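Local coordinates for sensor protein (Rhodopseudomonas palustris, PDB 2OOL) that senses light as the biliverdin-binding photosensory part of a bacteriophytochrome that probably acts as a histidine kinase, at residues His34-Ile39 and Val261-Ser266; Ala38-Gly43 and Ile236-Ser241; Gly43-Val48 and Ile128-Leu133. All blocks are in the same frame, centred on the assembly; numbering follows the deposited sequence.

Contact 1 (His34-Ile39 and Val261-Ser266). With LBV (3-[2-[(Z)-[3-(2-carboxyethyl)-5-[(Z)-(4-ethenyl-3-methyl-5-oxidanylidene-pyrrol-2-ylidene)methyl]-4-methyl-pyrrol-1-ium -2-ylidene]methyl]-5-[(Z)-[(3E)-3-ethylidene-4-methyl-5-oxidanylidene-pyrrolidin-2-ylidene]methyl]-4-methyl-1H-pyrrol-3- yl]propanoic acid), chain C.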
loop_
_atom_site.group_PDB
_atom_site.type_symbol
_atom_site.label_atom_id
_atom_site.label_comp_id
_atom_site.label_asym_id
_atom_site.label_seq_id
_atom_site.Cartn_x
_atom_site.Cartn_y
_atom_site.Cartn_z
ATOM N N HIS A 34 -16.837 -11.445 -24.560
ATOM C CA HIS A 34 -15.426 -11.758 -24.436
ATOM C C HIS A 34 -14.660 -11.657 -25.757
ATOM O O HIS A 34 -13.433 -11.571 -25.728
ATOM C CB HIS A 34 -15.241 -13.158 -23.847
ATOM C CG HIS A 34 -15.876 -14.243 -24.648
ATOM N ND1 HIS A 34 -17.239 -14.325 -24.840
ATOM C CD2 HIS A 34 -15.344 -15.303 -25.299
ATOM C CE1 HIS A 34 -17.515 -15.375 -25.600
ATOM N NE2 HIS A 34 -16.380 -15.996 -25.880
ATOM N N ILE A 35 -15.381 -11.686 -26.883
ATOM C CA ILE A 35 -14.785 -11.607 -28.210
ATOM C C ILE A 35 -15.383 -10.435 -29.020
ATOM O O ILE A 35 -15.970 -10.621 -30.063
ATOM C CB ILE A 35 -14.904 -12.947 -29.006
ATOM C CG1 ILE A 35 -16.353 -13.523 -28.992
ATOM C CG2 ILE A 35 -13.934 -13.983 -28.457
ATOM C CD1 ILE A 35 -16.556 -14.822 -29.944
ATOM N N PRO A 36 -15.204 -9.208 -28.542
ATOM C CA PRO A 36 -15.754 -8.080 -29.295
ATOM C C PRO A 36 -14.932 -7.646 -30.493
ATOM O O PRO A 36 -15.413 -6.873 -31.292
ATOM C CB PRO A 36 -15.770 -6.966 -28.262
ATOM C CG PRO A 36 -14.574 -7.224 -27.461
ATOM C CD PRO A 36 -14.573 -8.761 -27.301
ATOM N N GLY A 37 -13.721 -8.151 -30.646
ATOM C CA GLY A 37 -12.890 -7.808 -31.836
ATOM C C GLY A 37 -12.405 -6.354 -31.773
ATOM O O GLY A 37 -11.992 -5.805 -32.761
ATOM N N ALA A 38 -12.453 -5.728 -30.595
ATOM C CA ALA A 38 -12.123 -4.322 -30.473
ATOM C C ALA A 38 -11.729 -3.972 -29.062
ATOM O O ALA A 38 -12.087 -4.680 -28.124
ATOM C CB ALA A 38 -13.316 -3.429 -30.960
ATOM N N ILE A 39 -11.054 -2.829 -28.921
ATOM C CA ILE A 39 -10.633 -2.295 -27.627
ATOM C C ILE A 39 -11.107 -0.841 -27.345
ATOM O O ILE A 39 -11.525 -0.109 -28.246
ATOM C CB ILE A 39 -9.088 -2.377 -27.473
ATOM C CG1 ILE A 39 -8.389 -1.443 -28.465
ATOM C CG2 ILE A 39 -8.581 -3.839 -27.617
ATOM C CD1 ILE A 39 -7.018 -0.883 -28.001
ATOM N N VAL A 261 -7.356 -5.806 -20.261
ATOM C CA VAL A 261 -7.811 -4.599 -19.570
ATOM C C VAL A 261 -8.474 -3.610 -20.494
ATOM O O VAL A 261 -9.268 -2.777 -20.018
ATOM C CB VAL A 261 -6.667 -3.919 -18.707
ATOM C CG1 VAL A 261 -6.282 -4.839 -17.529
ATOM C CG2 VAL A 261 -5.434 -3.605 -19.522
ATOM N N LEU A 262 -8.232 -3.690 -21.810
ATOM C CA LEU A 262 -8.823 -2.727 -22.772
ATOM C C LEU A 262 -9.997 -3.254 -23.587
ATOM O O LEU A 262 -10.502 -2.540 -24.422
ATOM C CB LEU A 262 -7.749 -2.238 -23.782
ATOM C CG LEU A 262 -6.451 -1.620 -23.227
ATOM C CD1 LEU A 262 -5.385 -1.395 -24.300
ATOM C CD2 LEU A 262 -6.767 -0.343 -22.535
ATOM N N ARG A 263 -10.434 -4.491 -23.352
ATOM C CA ARG A 263 -11.538 -5.115 -24.081
ATOM C C ARG A 263 -12.662 -4.123 -24.212
ATOM O O ARG A 263 -13.058 -3.495 -23.245
ATOM C CB ARG A 263 -12.035 -6.341 -23.316
ATOM C CG ARG A 263 -13.283 -7.045 -23.878
ATOM C CD ARG A 263 -13.731 -8.252 -23.017
ATOM N NE ARG A 263 -14.096 -7.873 -21.637
ATOM C CZ ARG A 263 -15.249 -7.319 -21.276
ATOM N NH1 ARG A 263 -15.449 -6.937 -19.993
ATOM N NH2 ARG A 263 -16.197 -7.146 -22.172
ATOM N N SER A 264 -13.203 -3.986 -25.409
ATOM C CA SER A 264 -14.387 -3.137 -25.572
ATOM C C SER A 264 -15.570 -3.839 -24.922
ATOM O O SER A 264 -15.687 -5.064 -25.039
ATOM C CB SER A 264 -14.655 -3.000 -27.063
ATOM O OG SER A 264 -15.571 -1.998 -27.282
ATOM N N VAL A 265 -16.467 -3.068 -24.303
ATOM C CA VAL A 265 -17.542 -3.600 -23.513
ATOM C C VAL A 265 -18.885 -3.494 -24.234
ATOM O O VAL A 265 -18.991 -2.809 -25.227
ATOM C CB VAL A 265 -17.631 -2.890 -22.125
ATOM C CG1 VAL A 265 -16.335 -3.094 -21.367
ATOM C CG2 VAL A 265 -17.927 -1.465 -22.303
ATOM N N SER A 266 -19.887 -4.224 -23.764
ATOM C CA SER A 266 -21.179 -4.264 -24.439
ATOM C C SER A 266 -21.757 -2.854 -24.616
ATOM O O SER A 266 -21.874 -2.127 -23.639
ATOM C CB SER A 266 -22.200 -5.032 -23.578
ATOM O OG SER A 266 -23.530 -4.762 -23.973
HETATM C C1A LBV C . -28.832 -3.892 -18.757
HETATM C C1B LBV C . -24.811 -5.686 -19.361
HETATM O O1B LBV C . -18.747 -6.025 -21.599
HETATM C C1C LBV C . -22.483 -4.130 -15.788
HETATM O O1C LBV C . -18.499 -1.540 -13.677
HETATM C C1D LBV C . -24.663 -1.674 -12.374
HETATM C C2A LBV C . -29.653 -4.739 -19.699
HETATM C C2B LBV C . -23.683 -6.301 -19.920
HETATM O O2B LBV C . -18.109 -6.216 -19.500
HETATM C C2C LBV C . -21.528 -3.778 -14.811
HETATM O O2C LBV C . -19.757 -0.499 -15.170
HETATM C C2D LBV C . -25.710 -1.615 -11.430
HETATM C C3A LBV C . -28.514 -5.630 -20.225
HETATM C C3B LBV C . -22.587 -6.019 -19.108
HETATM C C3C LBV C . -22.223 -3.165 -13.781
HETATM C C3D LBV C . -25.372 -0.613 -10.547
HETATM C C4A LBV C . -27.292 -5.259 -19.600
HETATM C C4B LBV C . -23.072 -5.257 -18.004
HETATM C C4C LBV C . -23.581 -3.111 -14.139
HETATM C C4D LBV C . -24.145 -0.086 -10.972
HETATM C CAA LBV C . -28.632 -6.675 -21.169
HETATM C CAB LBV C . -21.142 -6.470 -19.374
HETATM C CAC LBV C . -19.994 -3.971 -14.767
HETATM C CAD LBV C . -26.150 -0.217 -9.485
HETATM C CBA LBV C . -29.927 -7.219 -21.861
HETATM C CBB LBV C . -20.286 -5.353 -19.936
HETATM C CBC LBV C . -19.270 -2.825 -15.541
HETATM C CBD LBV C . -25.777 0.784 -8.596
HETATM C CGB LBV C . -18.924 -5.922 -20.378
HETATM C CGC LBV C . -19.156 -1.494 -14.728
HETATM C CHB LBV C . -26.077 -5.889 -19.928
HETATM C CHC LBV C . -22.172 -4.801 -16.992
HETATM C CHD LBV C . -24.658 -2.593 -13.415
HETATM C CMA LBV C . -30.224 -3.833 -20.801
HETATM C CMB LBV C . -23.642 -7.117 -21.232
HETATM C CMC LBV C . -21.515 -2.658 -12.506
HETATM C CMD LBV C . -26.989 -2.474 -11.337
HETATM N N_A LBV C . -27.531 -4.248 -18.757
HETATM O O_A LBV C . -29.287 -2.986 -18.065
HETATM N N_B LBV C . -24.389 -5.107 -18.224
HETATM N N_C LBV C . -23.671 -3.693 -15.337
HETATM N N_D LBV C . -23.777 -0.743 -12.072
HETATM O O_D LBV C . -23.480 0.833 -10.463
#
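A buried contact within the deep knot of the phytochrome fold joins Pro36, Ala38 and Ile39, in the N-terminal segment that threads the GAF lasso, to Leu262, Arg263 and Ser264, in the GAF loop that leads into helix 267-276. The two backbones meet at a single bridge between Ile39 and Arg263. Here Ser264 N donates to Ala38 O at 3.0 Å, with the nitrogen 31° out of the carbonyl plane. The same oxygen is flanked by carbon, since Ser264 CB stands 3.2 Å from Ala38 O, while the hydroxyl of Ser264 meets that of Tyr238. Next along the chain, Ile39 and Leu262 lie side by side and point the same way, Ile39 CB 3.9 Å from Leu262 CB, and Gln40 N continues the pairing by bonding to the backbone of Leu262.

At the other end Pro36 lies across the aliphatic stem of Arg263 at about a right angle, its CG 3.8 Å from Arg263 CG; the ring also covers a carbonyl, with Pro36 CG 3.4 Å from Ser264 O. Arg263 leaves the backbone extended and its chain bends at chi3 (61°), which swings the guanidinium to the bilin LBV. There it takes a propionate carboxylate with two bonds, Arg263 NH1 reaching LBV O2B at 2.8 Å and Arg263 NH2 reaching LBV O1B at 2.8 Å, the latter oxygen at the edge of the guanidinium and in its plane. NH2 is also tied to Ile33 O, which helps to fix the rotation of the group. The knot crossing thus positions an arginine that binds the chromophore's propionate. Ser266, the N-cap residue of helix 267-276, adds a third bond to the carboxylate, its backbone N donating to LBV O1B at 3.0 Å.

Contact 2 (Ala38-Gly43 and Ile236-Ser241); sequences AIQPHG and IGYRPS
Where Ile39 pairs with Ser241, the knot of the phytochrome fold adds strands to the PAS sheet: strand 38-39 meets the start of strand 241-244, which belongs to the GAF lasso. They form an antiparallel hydrogen-bonded pair, with Ile39 N to Ser241 O at 2.9 Å and Ser241 N to Ile39 O at 2.9 Å. Ser241 OG is held separately by the backbone N of Asn61.

Just before the bridge, Ala38 CB rests 3.9 Å from Pro240 CB. Beyond it, Gln40 opens a type I turn ending at Gly43, and there Tyr238 takes over the packing. Its first torsion (78°) puts the ring between its own backbone N and carbonyl carbon, facing the turn. Gln40 CG lies over one face in a CH-pi contact, 3.8 Å from the centroid of the Tyr238 ring and 16° off its normal. The amide plane of Gln40 is turned 28° from that ring, and its NE2 is anchored to the carbonyls of Arg263 and Ile232. Pro41 crosses the ring at about a right angle, with Pro41 CD 3.5 Å from Tyr238 CD2. The phenol oxygen extends to the 261-266 loop, where it bonds to Ser264 OG and accepts from Val265 N. An alanine in place of Tyr238 is likely to leave Gln40 CG and Pro41 CD facing a gap and to deprive Val265 N of its acceptor. Pro41 also reaches the lasso backbone, its CG lying 3.2 Å from Arg239 O.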
loop_
_atom_site.group_PDB
_atom_site.type_symbol
_atom_site.label_atom_id
_atom_site.label_comp_id
_atom_site.label_asym_id
_atom_site.label_seq_id
_atom_site.Cartn_x
_atom_site.Cartn_y
_atom_site.Cartn_z
ATOM N N ALA A 38 -12.453 -5.728 -30.595
ATOM C CA ALA A 38 -12.123 -4.322 -30.473
ATOM C C ALA A 38 -11.729 -3.972 -29.062
ATOM O O ALA A 38 -12.087 -4.680 -28.124
ATOM C CB ALA A 38 -13.316 -3.429 -30.960
ATOM N N ILE A 39 -11.054 -2.829 -28.921
ATOM C CA ILE A 39 -10.633 -2.295 -27.627
ATOM C C ILE A 39 -11.107 -0.841 -27.345
ATOM O O ILE A 39 -11.525 -0.109 -28.246
ATOM C CB ILE A 39 -9.088 -2.377 -27.473
ATOM C CG1 ILE A 39 -8.389 -1.443 -28.465
ATOM C CG2 ILE A 39 -8.581 -3.839 -27.617
ATOM C CD1 ILE A 39 -7.018 -0.883 -28.001
ATOM N N GLN A 40 -11.051 -0.455 -26.064
ATOM C CA GLN A 40 -11.166 0.922 -25.666
ATOM C C GLN A 40 -9.848 1.650 -26.024
ATOM O O GLN A 40 -8.773 1.244 -25.570
ATOM C CB GLN A 40 -11.463 1.051 -24.160
ATOM C CG GLN A 40 -12.710 0.257 -23.739
ATOM C CD GLN A 40 -12.996 0.366 -22.290
ATOM O OE1 GLN A 40 -13.145 1.466 -21.788
ATOM N NE2 GLN A 40 -13.096 -0.774 -21.604
ATOM N N PRO A 41 -9.942 2.760 -26.770
ATOM C CA PRO A 41 -8.778 3.415 -27.339
ATOM C C PRO A 41 -7.920 4.329 -26.448
ATOM O O PRO A 41 -7.010 4.961 -26.963
ATOM C CB PRO A 41 -9.381 4.236 -28.497
ATOM C CG PRO A 41 -10.722 4.560 -28.052
ATOM C CD PRO A 41 -11.179 3.497 -27.072
ATOM N N HIS A 42 -8.139 4.396 -25.135
ATOM C CA HIS A 42 -7.195 5.145 -24.291
ATOM C C HIS A 42 -5.871 4.353 -24.172
ATOM O O HIS A 42 -4.936 4.840 -23.566
ATOM C CB HIS A 42 -7.791 5.430 -22.891
ATOM C CG HIS A 42 -8.108 4.185 -22.117
ATOM N ND1 HIS A 42 -9.200 3.401 -22.397
ATOM C CD2 HIS A 42 -7.446 3.564 -21.116
ATOM C CE1 HIS A 42 -9.198 2.346 -21.606
ATOM N NE2 HIS A 42 -8.157 2.427 -20.803
ATOM N N GLY A 43 -5.816 3.118 -24.713
ATOM C CA GLY A 43 -4.625 2.251 -24.626
ATOM C C GLY A 43 -4.374 1.598 -25.984
ATOM O O GLY A 43 -5.111 1.819 -26.905
ATOM N N ILE A 236 -17.254 6.353 -21.307
ATOM C CA ILE A 236 -18.330 5.510 -21.833
ATOM C C ILE A 236 -18.679 5.888 -23.265
ATOM O O ILE A 236 -19.424 5.173 -23.927
ATOM C CB ILE A 236 -19.663 5.499 -20.954
ATOM C CG1 ILE A 236 -20.370 6.878 -20.996
ATOM C CG2 ILE A 236 -19.370 4.993 -19.493
ATOM C CD1 ILE A 236 -21.781 7.012 -20.303
ATOM N N GLY A 237 -18.171 7.009 -23.753
ATOM C CA GLY A 237 -18.478 7.469 -25.128
ATOM C C GLY A 237 -17.426 7.087 -26.145
ATOM O O GLY A 237 -17.517 7.474 -27.319
ATOM N N TYR A 238 -16.456 6.273 -25.734
ATOM C CA TYR A 238 -15.368 5.904 -26.595
ATOM C C TYR A 238 -15.853 5.301 -27.918
ATOM O O TYR A 238 -16.927 4.726 -28.012
ATOM C CB TYR A 238 -14.441 4.919 -25.868
ATOM C CG TYR A 238 -14.940 3.471 -25.793
ATOM C CD1 TYR A 238 -15.807 3.051 -24.792
ATOM C CD2 TYR A 238 -14.570 2.552 -26.746
ATOM C CE1 TYR A 238 -16.244 1.720 -24.704
ATOM C CE2 TYR A 238 -15.006 1.229 -26.674
ATOM C CZ TYR A 238 -15.836 0.821 -25.654
ATOM O OH TYR A 238 -16.269 -0.482 -25.631
ATOM N N ARG A 239 -15.027 5.436 -28.940
ATOM C CA ARG A 239 -15.219 4.772 -30.217
ATOM C C ARG A 239 -14.320 3.547 -30.189
ATOM O O ARG A 239 -13.098 3.706 -30.087
ATOM C CB ARG A 239 -14.775 5.731 -31.311
ATOM C CG ARG A 239 -14.944 5.246 -32.727
ATOM C CD ARG A 239 -14.572 6.379 -33.763
ATOM N NE ARG A 239 -15.223 7.670 -33.412
ATOM C CZ ARG A 239 -15.180 8.767 -34.171
ATOM N NH1 ARG A 239 -14.530 8.766 -35.345
ATOM N NH2 ARG A 239 -15.803 9.878 -33.764
ATOM N N PRO A 240 -14.906 2.325 -30.246
ATOM C CA PRO A 240 -14.107 1.114 -30.237
ATOM C C PRO A 240 -13.083 1.107 -31.363
ATOM O O PRO A 240 -13.386 1.558 -32.477
ATOM C CB PRO A 240 -15.147 0.003 -30.471
ATOM C CG PRO A 240 -16.439 0.579 -29.910
ATOM C CD PRO A 240 -16.358 2.018 -30.300
ATOM N N SER A 241 -11.902 0.561 -31.081
ATOM C CA SER A 241 -10.837 0.439 -32.077
ATOM C C SER A 241 -10.619 -1.035 -32.363
ATOM O O SER A 241 -10.201 -1.788 -31.480
ATOM C CB SER A 241 -9.551 1.097 -31.550
ATOM O OG SER A 241 -8.429 0.910 -32.408
#

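Contact 3 (Gly43-Val48 and Ile128-Leu133); sequences GYLFVV and IVILEL
Tyr44 and Phe46 pair with Leu133 and Leu131 through backbone bonds between antiparallel strands of the PAS core sheet, tightest at Leu131 N to Phe46 O, 2.7 Å. Between these pairs Leu45 stands opposite Glu132, and past Phe46 Val47 stands opposite Ile130, both non-hydrogen-bonded pairs.

On the face of Leu45 and Val47, Leu45 CG meets Ile130 CG2 at 3.8 Å, and the leucine runs alongside the aliphatic part of Glu132. Farther along, Val47 CG1 touches Ile128 CD1 at 3.8 Å. On the other face Phe46 CE2 packs on Leu133 CD1 at 3.9 Å, while Leu131 O lies at the edge of the Phe46 ring. With CG anti to its carbonyl carbon (chi1 -60°), the phenylalanine reaches past its direct partner to Leu133.

The buried carboxylate of Glu132 is satisfied from the GAF lasso: Val261 N donates to OE1, and Leu262 N and Ser260 OG bond to OE2. These fix the acid's rotation beside Leu45. Strand 44-48 is paired on its other edge with strand 55-59, and strand 128-134 with strand 114-125, giving the PAS strand order 2-1-5-4-3; helix 62-66 covers Tyr44 and Phe46 through Val62.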
loop_
_atom_site.group_PDB
_atom_site.type_symbol
_atom_site.label_atom_id
_atom_site.label_comp_id
_atom_site.label_asym_id
_atom_site.label_seq_id
_atom_site.Cartn_x
_atom_site.Cartn_y
_atom_site.Cartn_z
ATOM N N GLY A 43 -5.816 3.118 -24.713
ATOM C CA GLY A 43 -4.625 2.251 -24.626
ATOM C C GLY A 43 -4.374 1.598 -25.984
ATOM O O GLY A 43 -5.111 1.819 -26.905
ATOM N N TYR A 44 -3.334 0.792 -26.095
ATOM C CA TYR A 44 -3.025 0.064 -27.332
ATOM C C TYR A 44 -2.794 -1.426 -27.049
ATOM O O TYR A 44 -2.247 -1.783 -26.013
ATOM C CB TYR A 44 -1.763 0.668 -28.004
ATOM C CG TYR A 44 -1.837 2.159 -28.266
ATOM C CD1 TYR A 44 -2.354 2.657 -29.454
ATOM C CD2 TYR A 44 -1.369 3.084 -27.323
ATOM C CE1 TYR A 44 -2.442 4.052 -29.681
ATOM C CE2 TYR A 44 -1.463 4.469 -27.544
ATOM C CZ TYR A 44 -2.002 4.931 -28.724
ATOM O OH TYR A 44 -2.058 6.297 -28.965
ATOM N N LEU A 45 -3.143 -2.297 -27.994
ATOM C CA LEU A 45 -3.001 -3.746 -27.775
ATOM C C LEU A 45 -2.197 -4.429 -28.880
ATOM O O LEU A 45 -2.407 -4.149 -30.056
ATOM C CB LEU A 45 -4.391 -4.399 -27.669
ATOM C CG LEU A 45 -4.537 -5.881 -27.379
ATOM C CD1 LEU A 45 -5.883 -6.118 -26.690
ATOM C CD2 LEU A 45 -4.385 -6.794 -28.656
ATOM N N PHE A 46 -1.304 -5.338 -28.472
ATOM C CA PHE A 46 -0.540 -6.169 -29.388
ATOM C C PHE A 46 -0.690 -7.604 -28.953
ATOM O O PHE A 46 -0.653 -7.906 -27.764
ATOM C CB PHE A 46 0.927 -5.818 -29.281
ATOM C CG PHE A 46 1.230 -4.398 -29.619
ATOM C CD1 PHE A 46 1.725 -4.068 -30.877
ATOM C CD2 PHE A 46 1.028 -3.383 -28.684
ATOM C CE1 PHE A 46 2.055 -2.769 -31.194
ATOM C CE2 PHE A 46 1.309 -2.051 -29.013
ATOM C CZ PHE A 46 1.816 -1.737 -30.241
ATOM N N VAL A 47 -0.922 -8.486 -29.896
ATOM C CA VAL A 47 -0.650 -9.893 -29.689
ATOM C C VAL A 47 0.719 -10.137 -30.214
ATOM O O VAL A 47 1.000 -9.744 -31.324
ATOM C CB VAL A 47 -1.669 -10.795 -30.427
ATOM C CG1 VAL A 47 -1.342 -12.232 -30.156
ATOM C CG2 VAL A 47 -3.149 -10.389 -29.964
ATOM N N VAL A 48 1.576 -10.763 -29.420
ATOM C CA VAL A 48 2.918 -11.089 -29.864
ATOM C C VAL A 48 3.261 -12.563 -29.598
ATOM O O VAL A 48 2.796 -13.170 -28.632
ATOM C CB VAL A 48 3.984 -10.211 -29.168
ATOM C CG1 VAL A 48 3.741 -8.714 -29.447
ATOM C CG2 VAL A 48 3.966 -10.463 -27.690
ATOM N N ILE A 128 -1.533 -17.675 -26.542
ATOM C CA ILE A 128 -0.941 -16.424 -27.049
ATOM C C ILE A 128 -0.645 -15.414 -25.961
ATOM O O ILE A 128 -1.137 -15.529 -24.857
ATOM C CB ILE A 128 -1.839 -15.748 -28.145
ATOM C CG1 ILE A 128 -3.228 -15.423 -27.604
ATOM C CG2 ILE A 128 -1.916 -16.640 -29.417
ATOM C CD1 ILE A 128 -3.946 -14.375 -28.370
ATOM N N VAL A 129 0.092 -14.364 -26.317
ATOM C CA VAL A 129 0.501 -13.321 -25.382
ATOM C C VAL A 129 -0.053 -12.029 -25.874
ATOM O O VAL A 129 0.124 -11.706 -27.027
ATOM C CB VAL A 129 2.047 -13.201 -25.345
ATOM C CG1 VAL A 129 2.471 -12.092 -24.401
ATOM C CG2 VAL A 129 2.676 -14.559 -24.960
ATOM N N ILE A 130 -0.731 -11.300 -24.988
ATOM C CA ILE A 130 -1.368 -10.054 -25.302
ATOM C C ILE A 130 -0.627 -9.016 -24.452
ATOM O O ILE A 130 -0.473 -9.213 -23.255
ATOM C CB ILE A 130 -2.861 -10.083 -24.956
ATOM C CG1 ILE A 130 -3.640 -11.026 -25.890
ATOM C CG2 ILE A 130 -3.478 -8.659 -24.965
ATOM C CD1 ILE A 130 -5.158 -11.126 -25.663
ATOM N N LEU A 131 -0.118 -7.971 -25.096
ATOM C CA LEU A 131 0.484 -6.834 -24.405
ATOM C C LEU A 131 -0.424 -5.625 -24.551
ATOM O O LEU A 131 -0.847 -5.298 -25.649
ATOM C CB LEU A 131 1.856 -6.535 -24.982
ATOM C CG LEU A 131 2.548 -5.228 -24.491
ATOM C CD1 LEU A 131 2.925 -5.306 -23.004
ATOM C CD2 LEU A 131 3.754 -4.909 -25.304
ATOM N N GLU A 132 -0.713 -4.948 -23.461
ATOM C CA GLU A 132 -1.532 -3.773 -23.546
ATOM C C GLU A 132 -0.775 -2.586 -22.943
ATOM O O GLU A 132 -0.115 -2.743 -21.941
ATOM C CB GLU A 132 -2.844 -4.024 -22.812
ATOM C CG GLU A 132 -3.733 -5.076 -23.481
ATOM C CD GLU A 132 -4.980 -5.383 -22.680
ATOM O OE1 GLU A 132 -4.863 -6.102 -21.677
ATOM O OE2 GLU A 132 -6.068 -4.912 -23.061
ATOM N N LEU A 133 -0.883 -1.426 -23.583
ATOM C CA LEU A 133 -0.150 -0.219 -23.210
ATOM C C LEU A 133 -1.121 0.783 -22.685
ATOM O O LEU A 133 -2.007 1.217 -23.420
ATOM C CB LEU A 133 0.551 0.362 -24.455
ATOM C CG LEU A 133 1.634 -0.456 -25.121
ATOM C CD1 LEU A 133 2.349 0.394 -26.161
ATOM C CD2 LEU A 133 2.579 -1.018 -24.098
#

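Contacts 1 and 2 both use strand 38-39, which meets two parts of the GAF lasso, whereas contact 3 lies wholly within the PAS sheet. Contact 3 is the most regular, a buried strand pair packed with aliphatic side chains; contact 1 is also buried but irregular and ends in charged groups at the bilin; contact 2 is partly buried, with Arg239 and Pro240 at the surface. Leu262 is the hub that joins the three: its CD1 lies 3.5 Å from Tyr44 N, and its CD2 packs 3.6 Å from His42 NE2. Ile39 CG2, packed 3.7 Å from Leu45 CD1, connects the knot to the PAS core.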